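4-amino-4-deoxy-L-arabinose transferase or related glycosyltransferases of PMT family (PDB 5EZM) probably transfers 4-amino-4-deoxy-L-arabinose from a polyprenyl-phosphate carrier to lipid A, as an integral membrane, zinc-binding glycosyltransferase of the GT-C fold. Local coordinates at residues L218-L223 / A327-I332; A129-G134 / P181-A186; P482-Q487 / R520-V525. One frame throughout, in Å; residues are numbered along the deposited sequence.

Contact 1: L218-L223 / A327-I332. With DSL (mono-trans, octa-cis decaprenyl-phosphate), chain C.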
ATOM      1  N   LEU A 218     -15.652  10.840  14.155  1.00 83.47           N
ATOM      2  CA  LEU A 218     -15.909  11.513  15.420  1.00 86.26           C
ATOM      3  C   LEU A 218     -17.376  11.910  15.533  1.00 89.10           C
ATOM      4  O   LEU A 218     -18.067  11.502  16.476  1.00 92.68           O
ATOM      5  CB  LEU A 218     -14.997  12.730  15.564  1.00 87.48           C
ATOM      6  CG  LEU A 218     -15.099  13.485  16.891  1.00 89.41           C
ATOM      7  CD1 LEU A 218     -15.056  12.519  18.065  1.00 88.68           C
ATOM      8  CD2 LEU A 218     -13.980  14.506  16.995  1.00 88.52           C
ATOM      9  N   VAL A 219     -17.883  12.680  14.562  1.00 87.91           N
ATOM     10  CA  VAL A 219     -19.232  13.226  14.709  1.00 89.41           C
ATOM     11  C   VAL A 219     -20.253  12.099  14.767  1.00 90.10           C
ATOM     12  O   VAL A 219     -21.137  12.090  15.634  1.00 90.96           O
ATOM     13  CB  VAL A 219     -19.550  14.244  13.592  1.00 89.74           C
ATOM     14  CG1 VAL A 219     -18.693  15.491  13.751  1.00 90.75           C
ATOM     15  CG2 VAL A 219     -19.359  13.649  12.210  1.00 88.23           C
ATOM     16  N   VAL A 220     -20.113  11.105  13.882  1.00 90.40           N
ATOM     17  CA  VAL A 220     -20.978   9.927  13.927  1.00 91.03           C
ATOM     18  C   VAL A 220     -20.988   9.341  15.330  1.00 93.36           C
ATOM     19  O   VAL A 220     -22.051   9.063  15.902  1.00 95.56           O
ATOM     20  CB  VAL A 220     -20.525   8.888  12.886  1.00 85.19           C
ATOM     21  CG1 VAL A 220     -21.402   7.649  12.962  1.00 85.12           C
ATOM     22  CG2 VAL A 220     -20.564   9.485  11.489  1.00 83.75           C
ATOM     23  N   TYR A 221     -19.800   9.183  15.922  1.00 92.65           N
ATOM     24  CA  TYR A 221     -19.717   8.686  17.291  1.00 94.19           C
ATOM     25  C   TYR A 221     -20.569   9.533  18.225  1.00 97.18           C
ATOM     26  O   TYR A 221     -21.447   9.014  18.925  1.00 99.51           O
ATOM     27  CB  TYR A 221     -18.261   8.657  17.759  1.00 93.01           C
ATOM     28  CG  TYR A 221     -18.092   8.156  19.177  1.00 94.14           C
ATOM     29  CD1 TYR A 221     -18.059   6.797  19.454  1.00 93.77           C
ATOM     30  CD2 TYR A 221     -17.971   9.045  20.239  1.00 95.59           C
ATOM     31  CE1 TYR A 221     -17.909   6.334  20.748  1.00 96.07           C
ATOM     32  CE2 TYR A 221     -17.818   8.592  21.535  1.00 97.10           C
ATOM     33  CZ  TYR A 221     -17.790   7.238  21.787  1.00 97.78           C
ATOM     34  OH  TYR A 221     -17.642   6.782  23.079  1.00 99.28           O
ATOM     35  N   THR A 222     -20.362  10.852  18.208  1.00 98.23           N
ATOM     36  CA  THR A 222     -21.100  11.712  19.126  1.00104.38           C
ATOM     37  C   THR A 222     -22.588  11.758  18.816  1.00105.59           C
ATOM     38  O   THR A 222     -23.354  12.281  19.631  1.00107.49           O
ATOM     39  CB  THR A 222     -20.525  13.130  19.113  1.00108.32           C
ATOM     40  OG1 THR A 222     -20.873  13.781  17.885  1.00110.11           O
ATOM     41  CG2 THR A 222     -19.010  13.084  19.249  1.00106.13           C
ATOM     42  N   LEU A 223     -23.017  11.227  17.669  1.00104.17           N
ATOM     43  CA  LEU A 223     -24.441  11.119  17.389  1.00105.78           C
ATOM     44  C   LEU A 223     -25.027   9.813  17.899  1.00105.75           C
ATOM     45  O   LEU A 223     -26.220   9.763  18.227  1.00109.02           O
ATOM     46  CB  LEU A 223     -24.702  11.249  15.887  1.00104.15           C
ATOM     47  CG  LEU A 223     -24.302  12.584  15.258  1.00104.94           C
ATOM     48  CD1 LEU A 223     -24.707  12.635  13.791  1.00104.86           C
ATOM     49  CD2 LEU A 223     -24.908  13.746  16.030  1.00108.50           C
ATOM     50  N   ALA A 327     -14.019   1.940  17.525  1.00 79.64           N
ATOM     51  CA  ALA A 327     -13.400   1.185  16.440  1.00 77.17           C
ATOM     52  C   ALA A 327     -14.437   0.750  15.411  1.00 78.82           C
ATOM     53  O   ALA A 327     -14.184   0.808  14.201  1.00 77.26           O
ATOM     54  CB  ALA A 327     -12.658  -0.028  17.002  1.00 75.85           C
ATOM     55  N   GLY A 328     -15.611   0.317  15.874  1.00 81.18           N
ATOM     56  CA  GLY A 328     -16.648  -0.105  14.950  1.00 80.75           C
ATOM     57  C   GLY A 328     -17.170   1.033  14.093  1.00 80.47           C
ATOM     58  O   GLY A 328     -17.395   0.863  12.893  1.00 80.30           O
ATOM     59  N   ILE A 329     -17.373   2.207  14.696  1.00 80.82           N
ATOM     60  CA  ILE A 329     -17.789   3.368  13.917  1.00 80.85           C
ATOM     61  C   ILE A 329     -16.673   3.805  12.977  1.00 78.92           C
ATOM     62  O   ILE A 329     -16.935   4.308  11.879  1.00 80.62           O
ATOM     63  CB  ILE A 329     -18.233   4.504  14.858  1.00 81.64           C
ATOM     64  CG1 ILE A 329     -19.496   4.090  15.615  1.00 83.93           C
ATOM     65  CG2 ILE A 329     -18.477   5.788  14.084  1.00 81.97           C
ATOM     66  CD1 ILE A 329     -20.007   5.136  16.579  1.00 87.15           C
ATOM     67  N   TRP A 330     -15.416   3.614  13.381  1.00 75.44           N
ATOM     68  CA  TRP A 330     -14.291   3.837  12.480  1.00 69.98           C
ATOM     69  C   TRP A 330     -14.429   2.984  11.223  1.00 68.11           C
ATOM     70  O   TRP A 330     -14.543   3.505  10.105  1.00 70.02           O
ATOM     71  CB  TRP A 330     -12.988   3.530  13.223  1.00 66.55           C
ATOM     72  CG  TRP A 330     -11.728   3.773  12.459  1.00 61.85           C
ATOM     73  CD1 TRP A 330     -11.122   2.922  11.581  1.00 58.76           C
ATOM     74  CD2 TRP A 330     -10.896   4.935  12.531  1.00 59.09           C
ATOM     75  NE1 TRP A 330      -9.969   3.490  11.092  1.00 54.94           N
ATOM     76  CE2 TRP A 330      -9.810   4.727  11.660  1.00 55.05           C
ATOM     77  CE3 TRP A 330     -10.970   6.138  13.239  1.00 58.33           C
ATOM     78  CZ2 TRP A 330      -8.808   5.674  11.480  1.00 53.04           C
ATOM     79  CZ3 TRP A 330      -9.973   7.074  13.058  1.00 55.37           C
ATOM     80  CH2 TRP A 330      -8.908   6.838  12.187  1.00 52.64           C
ATOM     81  N   ALA A 331     -14.466   1.661  11.402  1.00 66.19           N
ATOM     82  CA  ALA A 331     -14.512   0.747  10.263  1.00 65.06           C
ATOM     83  C   ALA A 331     -15.759   0.971   9.412  1.00 68.30           C
ATOM     84  O   ALA A 331     -15.675   1.076   8.182  1.00 68.40           O
ATOM     85  CB  ALA A 331     -14.447  -0.697  10.755  1.00 63.31           C
ATOM     86  N   ILE A 332     -16.929   1.049  10.050  1.00 70.71           N
ATOM     87  CA  ILE A 332     -18.179   1.151   9.301  1.00 74.94           C
ATOM     88  C   ILE A 332     -18.264   2.493   8.581  1.00 77.34           C
ATOM     89  O   ILE A 332     -18.598   2.557   7.392  1.00 78.81           O
ATOM     90  CB  ILE A 332     -19.386   0.936  10.231  1.00 78.66           C
ATOM     91  CG1 ILE A 332     -19.363  -0.475  10.823  1.00 79.79           C
ATOM     92  CG2 ILE A 332     -20.686   1.171   9.475  1.00 79.03           C
ATOM     93  CD1 ILE A 332     -20.371  -0.685  11.939  1.00 80.98           C
TER
HETATM   94  C21 DSL C 602     -12.207   8.690  15.687  1.00 81.97           C
HETATM   95  C22 DSL C 602     -10.978   9.537  15.964  1.00 82.64           C
HETATM   96  C23 DSL C 602      -9.609   8.875  16.073  1.00 84.58           C
HETATM   97  C24 DSL C 602     -11.102  10.865  16.111  1.00 81.65           C
HETATM   98  C25 DSL C 602      -9.854  11.740  16.391  1.00 80.59           C
HETATM   99  C26 DSL C 602      -9.925  12.992  15.475  1.00 80.40           C
HETATM  100  C27 DSL C 602      -9.869  14.291  16.349  1.00 81.00           C
HETATM  101  C28 DSL C 602      -9.192  14.254  17.741  1.00 81.50           C
HETATM  102  C29 DSL C 602     -10.409  15.437  15.887  1.00 82.52           C
HETATM  103  C30 DSL C 602     -11.083  15.471  14.491  1.00 83.52           C
HETATM  104  C31 DSL C 602     -12.191  16.577  14.457  1.00 83.68           C
HETATM  105  C32 DSL C 602     -11.965  17.522  13.225  1.00 83.34           C
HETATM  106  C33 DSL C 602     -10.922  18.653  13.296  1.00 82.79           C
HETATM  107  C34 DSL C 602     -12.699  17.352  12.099  1.00 83.61           C
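Ile329 reaches from helix 323-339 onto helix 209-224 and meets Val220 and Tyr221 with separate branches. CG2 lies against CG1 of Val220 at 3.6 Å, the two side chains meeting at a slant. The longer branch leaves CB beside the backbone N (chi1 -66°) and runs on extended (chi2 179°), which carries CD1 to the backbone of the other helix: it sits 3.6 Å from Tyr221 CA. The same methyl approaches Tyr221 CD1 at 3.8 Å, with the tyrosine side chain running across the isoleucine at about a right angle. Because Ile329 also touches Val217 and Val224, it fills a hole bounded by four residues one and two turns apart, a knobs-into-holes fit between two helices predicted to span the membrane, in the GT-C fold. The contacts across this seam are between carbon atoms, with no hydrogen bond between the two segments; substitution of Ile329 by alanine would probably open a gap between the helices and leave Val220 CG1 and the Tyr221 ring without their shared neighbour. Tyr221 itself is anchored at its far end, where OH is hydrogen-bonded to Arg322 N. Beside the seam, the same helices line the decaprenyl-phosphate site. Lipid atom C21 lies at the edge of the Trp330 ring, in its plane, 3.7 Å from CE3; CZ3 comes within 3.5 Å of C23, which approaches the ring at a slant. Its indole NE1 is held by Pro351 O. From helix 209-224, Leu218 CD2 touches C31 further along the chain, at 3.7 Å.

Contact 2: A129-G134 / P181-A186; sequences ARRWFG and PDASVA
Arg131 and Trp132, in the last turn of helix 112-133, reach across to the loop of Pro181, Asp182 and Ala183. From CB of Arg131 the chain leaves with CG opposite the backbone N (chi1 -180°), turns about the CB-CG bond (chi2 65°) and then runs nearly straight, so that the guanidinium arrives at the loop with NH2 leading. NH2 lies 3.5 Å from Asp182 O, obliquely to the guanidinium plane, and 3.6 Å from the methyl CB of Ala183, which stands at the group's edge. The Asp182 carboxylate keeps its distance, OD2 being 6.1 Å from NH2, so any attraction between the charges acts without contact. A bound octadecenyl dihydroxypropanoate lipid also touches Arg131. The loop joins helix 160-178 to helix 185-206, and Ser184 is the N-cap of the latter, its OG bonded to Ala187 N; on the other segment, Gly134 leaves the helix with positive phi and occupies the N-cap position of helix 135-147. The contact thus links two helix-to-helix turns at the surface of the membrane domain. Alongside, Trp132 CH2 meets Pro181 CD at 3.7 Å, the side chains crossing at about a right angle, while its NE1 is hydrogen-bonded to Leu176 O.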
ATOM      1  N   ALA A 129      -5.400  -1.813  22.448  1.00 73.59           N
ATOM      2  CA  ALA A 129      -6.089  -3.014  22.906  1.00 75.89           C
ATOM      3  C   ALA A 129      -5.631  -3.413  24.302  1.00 76.42           C
ATOM      4  O   ALA A 129      -6.456  -3.743  25.161  1.00 80.04           O
ATOM      5  CB  ALA A 129      -5.861  -4.160  21.920  1.00 76.42           C
ATOM      6  N   ARG A 130      -4.317  -3.385  24.550  1.00 75.59           N
ATOM      7  CA  ARG A 130      -3.810  -3.740  25.872  1.00 77.94           C
ATOM      8  C   ARG A 130      -4.294  -2.758  26.928  1.00 80.36           C
ATOM      9  O   ARG A 130      -4.601  -3.151  28.060  1.00 80.60           O
ATOM     10  CB  ARG A 130      -2.283  -3.795  25.856  1.00 77.81           C
ATOM     11  N   ARG A 131      -4.376  -1.474  26.573  1.00 81.52           N
ATOM     12  CA  ARG A 131      -4.839  -0.469  27.523  1.00 83.55           C
ATOM     13  C   ARG A 131      -6.295  -0.703  27.909  1.00 85.20           C
ATOM     14  O   ARG A 131      -6.635  -0.735  29.097  1.00 87.39           O
ATOM     15  CB  ARG A 131      -4.655   0.926  26.930  1.00 83.14           C
ATOM     16  CG  ARG A 131      -5.098   2.062  27.833  1.00 86.62           C
ATOM     17  CD  ARG A 131      -4.238   2.144  29.079  1.00 90.08           C
ATOM     18  NE  ARG A 131      -4.334   3.451  29.719  1.00 93.63           N
ATOM     19  CZ  ARG A 131      -3.804   3.742  30.902  1.00 98.24           C
ATOM     20  NH1 ARG A 131      -3.144   2.812  31.579  1.00 98.97           N
ATOM     21  NH2 ARG A 131      -3.938   4.959  31.412  1.00101.92           N
ATOM     22  N   TRP A 132      -7.172  -0.875  26.918  1.00 84.36           N
ATOM     23  CA  TRP A 132      -8.603  -0.943  27.197  1.00 84.91           C
ATOM     24  C   TRP A 132      -9.096  -2.342  27.538  1.00 83.62           C
ATOM     25  O   TRP A 132     -10.021  -2.479  28.347  1.00 88.04           O
ATOM     26  CB  TRP A 132      -9.402  -0.413  26.004  1.00 85.41           C
ATOM     27  CG  TRP A 132      -9.465   1.077  25.935  1.00 88.01           C
ATOM     28  CD1 TRP A 132      -8.711   1.893  25.145  1.00 88.38           C
ATOM     29  CD2 TRP A 132     -10.335   1.933  26.684  1.00 90.96           C
ATOM     30  NE1 TRP A 132      -9.056   3.205  25.355  1.00 90.40           N
ATOM     31  CE2 TRP A 132     -10.051   3.257  26.296  1.00 91.35           C
ATOM     32  CE3 TRP A 132     -11.326   1.709  27.644  1.00 93.93           C
ATOM     33  CZ2 TRP A 132     -10.724   4.352  26.831  1.00 93.70           C
ATOM     34  CZ3 TRP A 132     -11.991   2.798  28.177  1.00 96.47           C
ATOM     35  CH2 TRP A 132     -11.687   4.102  27.770  1.00 97.06           C
ATOM     36  N   PHE A 133      -8.513  -3.385  26.947  1.00 77.83           N
ATOM     37  CA  PHE A 133      -9.053  -4.729  27.088  1.00 74.96           C
ATOM     38  C   PHE A 133      -8.080  -5.746  27.668  1.00 75.37           C
ATOM     39  O   PHE A 133      -8.493  -6.880  27.933  1.00 76.30           O
ATOM     40  CB  PHE A 133      -9.561  -5.235  25.731  1.00 71.01           C
ATOM     41  CG  PHE A 133     -10.509  -4.289  25.053  1.00 69.46           C
ATOM     42  CD1 PHE A 133     -11.778  -4.078  25.563  1.00 70.20           C
ATOM     43  CD2 PHE A 133     -10.131  -3.609  23.907  1.00 67.01           C
ATOM     44  CE1 PHE A 133     -12.654  -3.210  24.943  1.00 69.78           C
ATOM     45  CE2 PHE A 133     -11.004  -2.743  23.279  1.00 66.05           C
ATOM     46  CZ  PHE A 133     -12.267  -2.541  23.800  1.00 67.43           C
ATOM     47  N   GLY A 134      -6.820  -5.392  27.869  1.00 75.62           N
ATOM     48  CA  GLY A 134      -5.890  -6.254  28.572  1.00 78.30           C
ATOM     49  C   GLY A 134      -4.895  -6.916  27.636  1.00 77.15           C
ATOM     50  O   GLY A 134      -4.936  -6.762  26.414  1.00 76.54           O
ATOM     51  N   PRO A 181      -9.984   6.617  31.249  1.00103.83           N
ATOM     52  CA  PRO A 181     -10.152   7.373  32.502  1.00106.96           C
ATOM     53  C   PRO A 181      -8.953   7.285  33.429  1.00109.64           C
ATOM     54  O   PRO A 181      -8.608   8.279  34.081  1.00113.42           O
ATOM     55  CB  PRO A 181     -11.402   6.737  33.128  1.00107.97           C
ATOM     56  CG  PRO A 181     -12.118   6.089  31.991  1.00106.46           C
ATOM     57  CD  PRO A 181     -11.046   5.618  31.054  1.00104.15           C
ATOM     58  N   ASP A 182      -8.296   6.126  33.500  1.00105.90           N
ATOM     59  CA  ASP A 182      -7.153   5.943  34.397  1.00105.39           C
ATOM     60  C   ASP A 182      -5.885   6.676  33.927  1.00102.70           C
ATOM     61  O   ASP A 182      -4.803   6.389  34.463  1.00104.00           O
ATOM     62  CB  ASP A 182      -6.859   4.452  34.567  1.00105.81           C
ATOM     63  CG  ASP A 182      -7.988   3.709  35.262  1.00109.48           C
ATOM     64  OD1 ASP A 182      -8.640   4.310  36.142  1.00113.00           O
ATOM     65  OD2 ASP A 182      -8.224   2.527  34.930  1.00108.54           O
ATOM     66  N   ALA A 183      -5.973   7.593  32.968  1.00 99.68           N
ATOM     67  CA  ALA A 183      -4.833   8.381  32.527  1.00 98.71           C
ATOM     68  C   ALA A 183      -4.912   9.783  33.116  1.00 99.35           C
ATOM     69  O   ALA A 183      -6.001  10.348  33.260  1.00 99.71           O
ATOM     70  CB  ALA A 183      -4.778   8.458  31.000  1.00 98.24           C
ATOM     71  N   SER A 184      -3.754  10.339  33.458  1.00 98.90           N
ATOM     72  CA  SER A 184      -3.700  11.681  34.012  1.00103.77           C
ATOM     73  C   SER A 184      -3.953  12.721  32.920  1.00104.71           C
ATOM     74  O   SER A 184      -3.966  12.421  31.723  1.00103.96           O
ATOM     75  CB  SER A 184      -2.347  11.931  34.679  1.00105.34           C
ATOM     76  OG  SER A 184      -1.286  11.787  33.749  1.00101.87           O
ATOM     77  N   VAL A 185      -4.153  13.969  33.354  1.00106.49           N
ATOM     78  CA  VAL A 185      -4.351  15.061  32.405  1.00105.07           C
ATOM     79  C   VAL A 185      -3.120  15.225  31.521  1.00102.81           C
ATOM     80  O   VAL A 185      -3.230  15.543  30.331  1.00102.01           O
ATOM     81  CB  VAL A 185      -4.695  16.364  33.152  1.00106.45           C
ATOM     82  CG1 VAL A 185      -4.928  17.500  32.165  1.00105.60           C
ATOM     83  CG2 VAL A 185      -5.917  16.161  34.028  1.00108.49           C
ATOM     84  N   ALA A 186      -1.930  15.005  32.086  1.00101.98           N
ATOM     85  CA  ALA A 186      -0.711  15.049  31.286  1.00 97.91           C
ATOM     86  C   ALA A 186      -0.695  13.935  30.245  1.00 94.48           C
ATOM     87  O   ALA A 186      -0.274  14.149  29.102  1.00 92.51           O
ATOM     88  CB  ALA A 186       0.516  14.953  32.192  1.00 97.58           C
TER

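Contact 3: P482-Q487 / R520-V525; sequences PLYGVQ and RVVPDV
Strand 483-486 and the loop 520-525 approach closest at Val486 and Val525, whose CA atoms are 7.0 Å apart, with no hydrogen bond joining the two backbones. The strand's own backbone is bonded to its parallel neighbours, to Met502 and to Met539 and Val541, so the loop covers a face of the mixed sheet. Val525, the first residue of helix 525-534, divides its methyls between two residues. CG1 faces Val486 CG1 at 4.3 Å, and CG2 rests against the end of Gln487, nearest CD at 3.9 Å; the glutamine chain, extended beyond CG, crosses the valine at about a right angle. The chain from strand 502-504 through helix 511-516, this loop and helix 525-534 to strand 539-542 is a beta-alpha-beta crossover passing over strand 483-486. Earlier in the loop, Val522 CG2, placed beside the backbone N with CG1 opposite it (chi1 -167°), meets Tyr484 CE1 at 3.7 Å. Pro482 CB lies over one face of that tyrosine ring, toward the rim, and Phe528 of the helix packs edge-to-face with it. Buried Tyr484, Val486 and Val522 meet carbon, so water exclusion and complementary shape should hold them; the end of the Gln487 side chain covers part of Val525 at the surface.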
ATOM      1  N   PRO A 482      18.449  10.894 -24.093  1.00 65.08           N
ATOM      2  CA  PRO A 482      17.009  10.826 -23.838  1.00 59.60           C
ATOM      3  C   PRO A 482      16.503   9.398 -23.946  1.00 59.33           C
ATOM      4  O   PRO A 482      17.009   8.587 -24.726  1.00 58.28           O
ATOM      5  CB  PRO A 482      16.406  11.708 -24.940  1.00 58.69           C
ATOM      6  CG  PRO A 482      17.538  12.490 -25.493  1.00 63.42           C
ATOM      7  CD  PRO A 482      18.757  11.649 -25.317  1.00 66.89           C
ATOM      8  N   LEU A 483      15.491   9.093 -23.142  1.00 60.18           N
ATOM      9  CA  LEU A 483      14.748   7.841 -23.244  1.00 59.40           C
ATOM     10  C   LEU A 483      13.281   8.234 -23.407  1.00 58.68           C
ATOM     11  O   LEU A 483      12.555   8.411 -22.423  1.00 59.34           O
ATOM     12  CB  LEU A 483      14.979   6.948 -22.031  1.00 59.59           C
ATOM     13  CG  LEU A 483      14.181   5.641 -22.020  1.00 61.13           C
ATOM     14  CD1 LEU A 483      14.557   4.756 -23.203  1.00 59.89           C
ATOM     15  CD2 LEU A 483      14.363   4.903 -20.700  1.00 61.28           C
ATOM     16  N   TYR A 484      12.855   8.390 -24.657  1.00 57.18           N
ATOM     17  CA  TYR A 484      11.506   8.859 -24.937  1.00 57.60           C
ATOM     18  C   TYR A 484      10.473   7.807 -24.559  1.00 56.75           C
ATOM     19  O   TYR A 484      10.640   6.617 -24.835  1.00 57.33           O
ATOM     20  CB  TYR A 484      11.357   9.210 -26.414  1.00 58.61           C
ATOM     21  CG  TYR A 484      12.262  10.321 -26.887  1.00 58.82           C
ATOM     22  CD1 TYR A 484      11.990  11.644 -26.572  1.00 59.49           C
ATOM     23  CD2 TYR A 484      13.379  10.048 -27.663  1.00 59.21           C
ATOM     24  CE1 TYR A 484      12.810  12.661 -27.006  1.00 62.37           C
ATOM     25  CE2 TYR A 484      14.202  11.059 -28.104  1.00 61.92           C
ATOM     26  CZ  TYR A 484      13.915  12.365 -27.774  1.00 64.65           C
ATOM     27  OH  TYR A 484      14.737  13.378 -28.213  1.00 69.42           O
ATOM     28  N   GLY A 485       9.399   8.255 -23.919  1.00 57.11           N
ATOM     29  CA  GLY A 485       8.250   7.407 -23.688  1.00 57.62           C
ATOM     30  C   GLY A 485       7.166   7.723 -24.695  1.00 60.12           C
ATOM     31  O   GLY A 485       6.398   8.671 -24.511  1.00 62.55           O
ATOM     32  N   VAL A 486       7.106   6.946 -25.772  1.00 61.81           N
ATOM     33  CA  VAL A 486       6.207   7.240 -26.881  1.00 67.04           C
ATOM     34  C   VAL A 486       4.796   6.800 -26.526  1.00 68.93           C
ATOM     35  O   VAL A 486       4.418   5.645 -26.758  1.00 68.51           O
ATOM     36  CB  VAL A 486       6.693   6.563 -28.175  1.00 70.43           C
ATOM     37  CG1 VAL A 486       5.902   7.076 -29.369  1.00 72.53           C
ATOM     38  CG2 VAL A 486       8.184   6.804 -28.363  1.00 70.94           C
ATOM     39  N   GLN A 487       4.013   7.722 -25.962  1.00 72.13           N
ATOM     40  CA  GLN A 487       2.648   7.440 -25.514  1.00 76.10           C
ATOM     41  C   GLN A 487       2.603   6.217 -24.603  1.00 72.80           C
ATOM     42  O   GLN A 487       1.719   5.363 -24.707  1.00 74.68           O
ATOM     43  CB  GLN A 487       1.703   7.277 -26.705  1.00 82.95           C
ATOM     44  CG  GLN A 487       1.448   8.575 -27.452  1.00 89.17           C
ATOM     45  CD  GLN A 487       0.413   8.426 -28.547  1.00 95.73           C
ATOM     46  OE1 GLN A 487       0.235   7.344 -29.111  1.00 96.63           O
ATOM     47  NE2 GLN A 487      -0.283   9.516 -28.851  1.00100.10           N
ATOM     48  N   ARG A 520      10.483  20.267 -21.421  1.00 87.57           N
ATOM     49  CA  ARG A 520      11.013  18.993 -20.955  1.00 82.33           C
ATOM     50  C   ARG A 520      10.294  17.804 -21.578  1.00 76.83           C
ATOM     51  O   ARG A 520      10.503  16.665 -21.142  1.00 75.17           O
ATOM     52  CB  ARG A 520      10.920  18.916 -19.430  1.00 83.91           C
ATOM     53  CG  ARG A 520      11.313  20.198 -18.716  1.00 89.80           C
ATOM     54  CD  ARG A 520      10.981  20.126 -17.234  1.00 91.77           C
ATOM     55  NE  ARG A 520      11.837  19.186 -16.518  1.00 91.12           N
ATOM     56  CZ  ARG A 520      12.840  19.548 -15.724  1.00 92.71           C
ATOM     57  NH1 ARG A 520      13.109  20.833 -15.540  1.00 94.90           N
ATOM     58  NH2 ARG A 520      13.570  18.626 -15.110  1.00 92.30           N
ATOM     59  N   VAL A 521       9.463  18.037 -22.590  1.00 73.77           N
ATOM     60  CA  VAL A 521       8.544  17.024 -23.098  1.00 67.52           C
ATOM     61  C   VAL A 521       8.309  17.278 -24.583  1.00 67.17           C
ATOM     62  O   VAL A 521       8.274  18.427 -25.033  1.00 70.18           O
ATOM     63  CB  VAL A 521       7.229  17.039 -22.282  1.00 65.36           C
ATOM     64  CG1 VAL A 521       6.042  16.595 -23.116  1.00 67.59           C
ATOM     65  CG2 VAL A 521       7.366  16.160 -21.049  1.00 61.14           C
ATOM     66  N   VAL A 522       8.176  16.201 -25.350  1.00 62.77           N
ATOM     67  CA  VAL A 522       7.763  16.277 -26.747  1.00 63.23           C
ATOM     68  C   VAL A 522       6.237  16.295 -26.775  1.00 64.51           C
ATOM     69  O   VAL A 522       5.612  15.354 -26.260  1.00 63.02           O
ATOM     70  CB  VAL A 522       8.315  15.105 -27.567  1.00 58.40           C
ATOM     71  CG1 VAL A 522       8.151  15.374 -29.056  1.00 56.62           C
ATOM     72  CG2 VAL A 522       9.775  14.851 -27.218  1.00 56.08           C
ATOM     73  N   PRO A 523       5.606  17.322 -27.353  1.00 69.36           N
ATOM     74  CA  PRO A 523       4.141  17.428 -27.238  1.00 73.88           C
ATOM     75  C   PRO A 523       3.396  16.309 -27.938  1.00 77.33           C
ATOM     76  O   PRO A 523       2.448  15.757 -27.369  1.00 77.53           O
ATOM     77  CB  PRO A 523       3.835  18.792 -27.876  1.00 75.97           C
ATOM     78  CG  PRO A 523       5.143  19.510 -27.946  1.00 74.87           C
ATOM     79  CD  PRO A 523       6.180  18.448 -28.102  1.00 71.92           C
ATOM     80  N   ASP A 524       3.792  15.964 -29.159  1.00 83.01           N
ATOM     81  CA  ASP A 524       3.088  14.968 -29.950  1.00 89.56           C
ATOM     82  C   ASP A 524       4.102  14.096 -30.672  1.00 95.01           C
ATOM     83  O   ASP A 524       5.270  14.461 -30.822  1.00 94.66           O
ATOM     84  CB  ASP A 524       2.136  15.626 -30.956  1.00 94.45           C
ATOM     85  CG  ASP A 524       2.834  16.648 -31.831  1.00 97.54           C
ATOM     86  OD1 ASP A 524       3.872  17.194 -31.401  1.00 96.31           O
ATOM     87  OD2 ASP A 524       2.345  16.908 -32.949  1.00102.04           O
ATOM     88  N   VAL A 525       3.634  12.932 -31.127  1.00101.91           N
ATOM     89  CA  VAL A 525       4.517  11.986 -31.805  1.00102.63           C
ATOM     90  C   VAL A 525       5.058  12.582 -33.098  1.00102.52           C
ATOM     91  O   VAL A 525       6.179  12.267 -33.517  1.00102.18           O
ATOM     92  CB  VAL A 525       3.775  10.656 -32.055  1.00104.68           C
ATOM     93  CG1 VAL A 525       4.715   9.613 -32.643  1.00104.44           C
ATOM     94  CG2 VAL A 525       3.147  10.147 -30.764  1.00103.33           C
TER

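Overall arrangement
Contacts 1 and 2 lie on the same side of the chain's centre, 20 Å apart between centres and about 7 Å between nearest atoms. Helices 185-206 and 209-224 follow one another in the chain, and Phe133 of segment 129-134 touches Ala324 on the helix that carries 327-332. Contact 1 borders the decaprenyl-phosphate directly, whereas the Trp132 side chain of contact 2 stays about 11 Å from it. Contact 3 belongs to the C-terminal domain on the opposite side of the centre, with its own centre 48 Å from that of contact 1 and 58 Å from that of contact 2. None of the three includes the zinc ligands Glu87, His268 and His270.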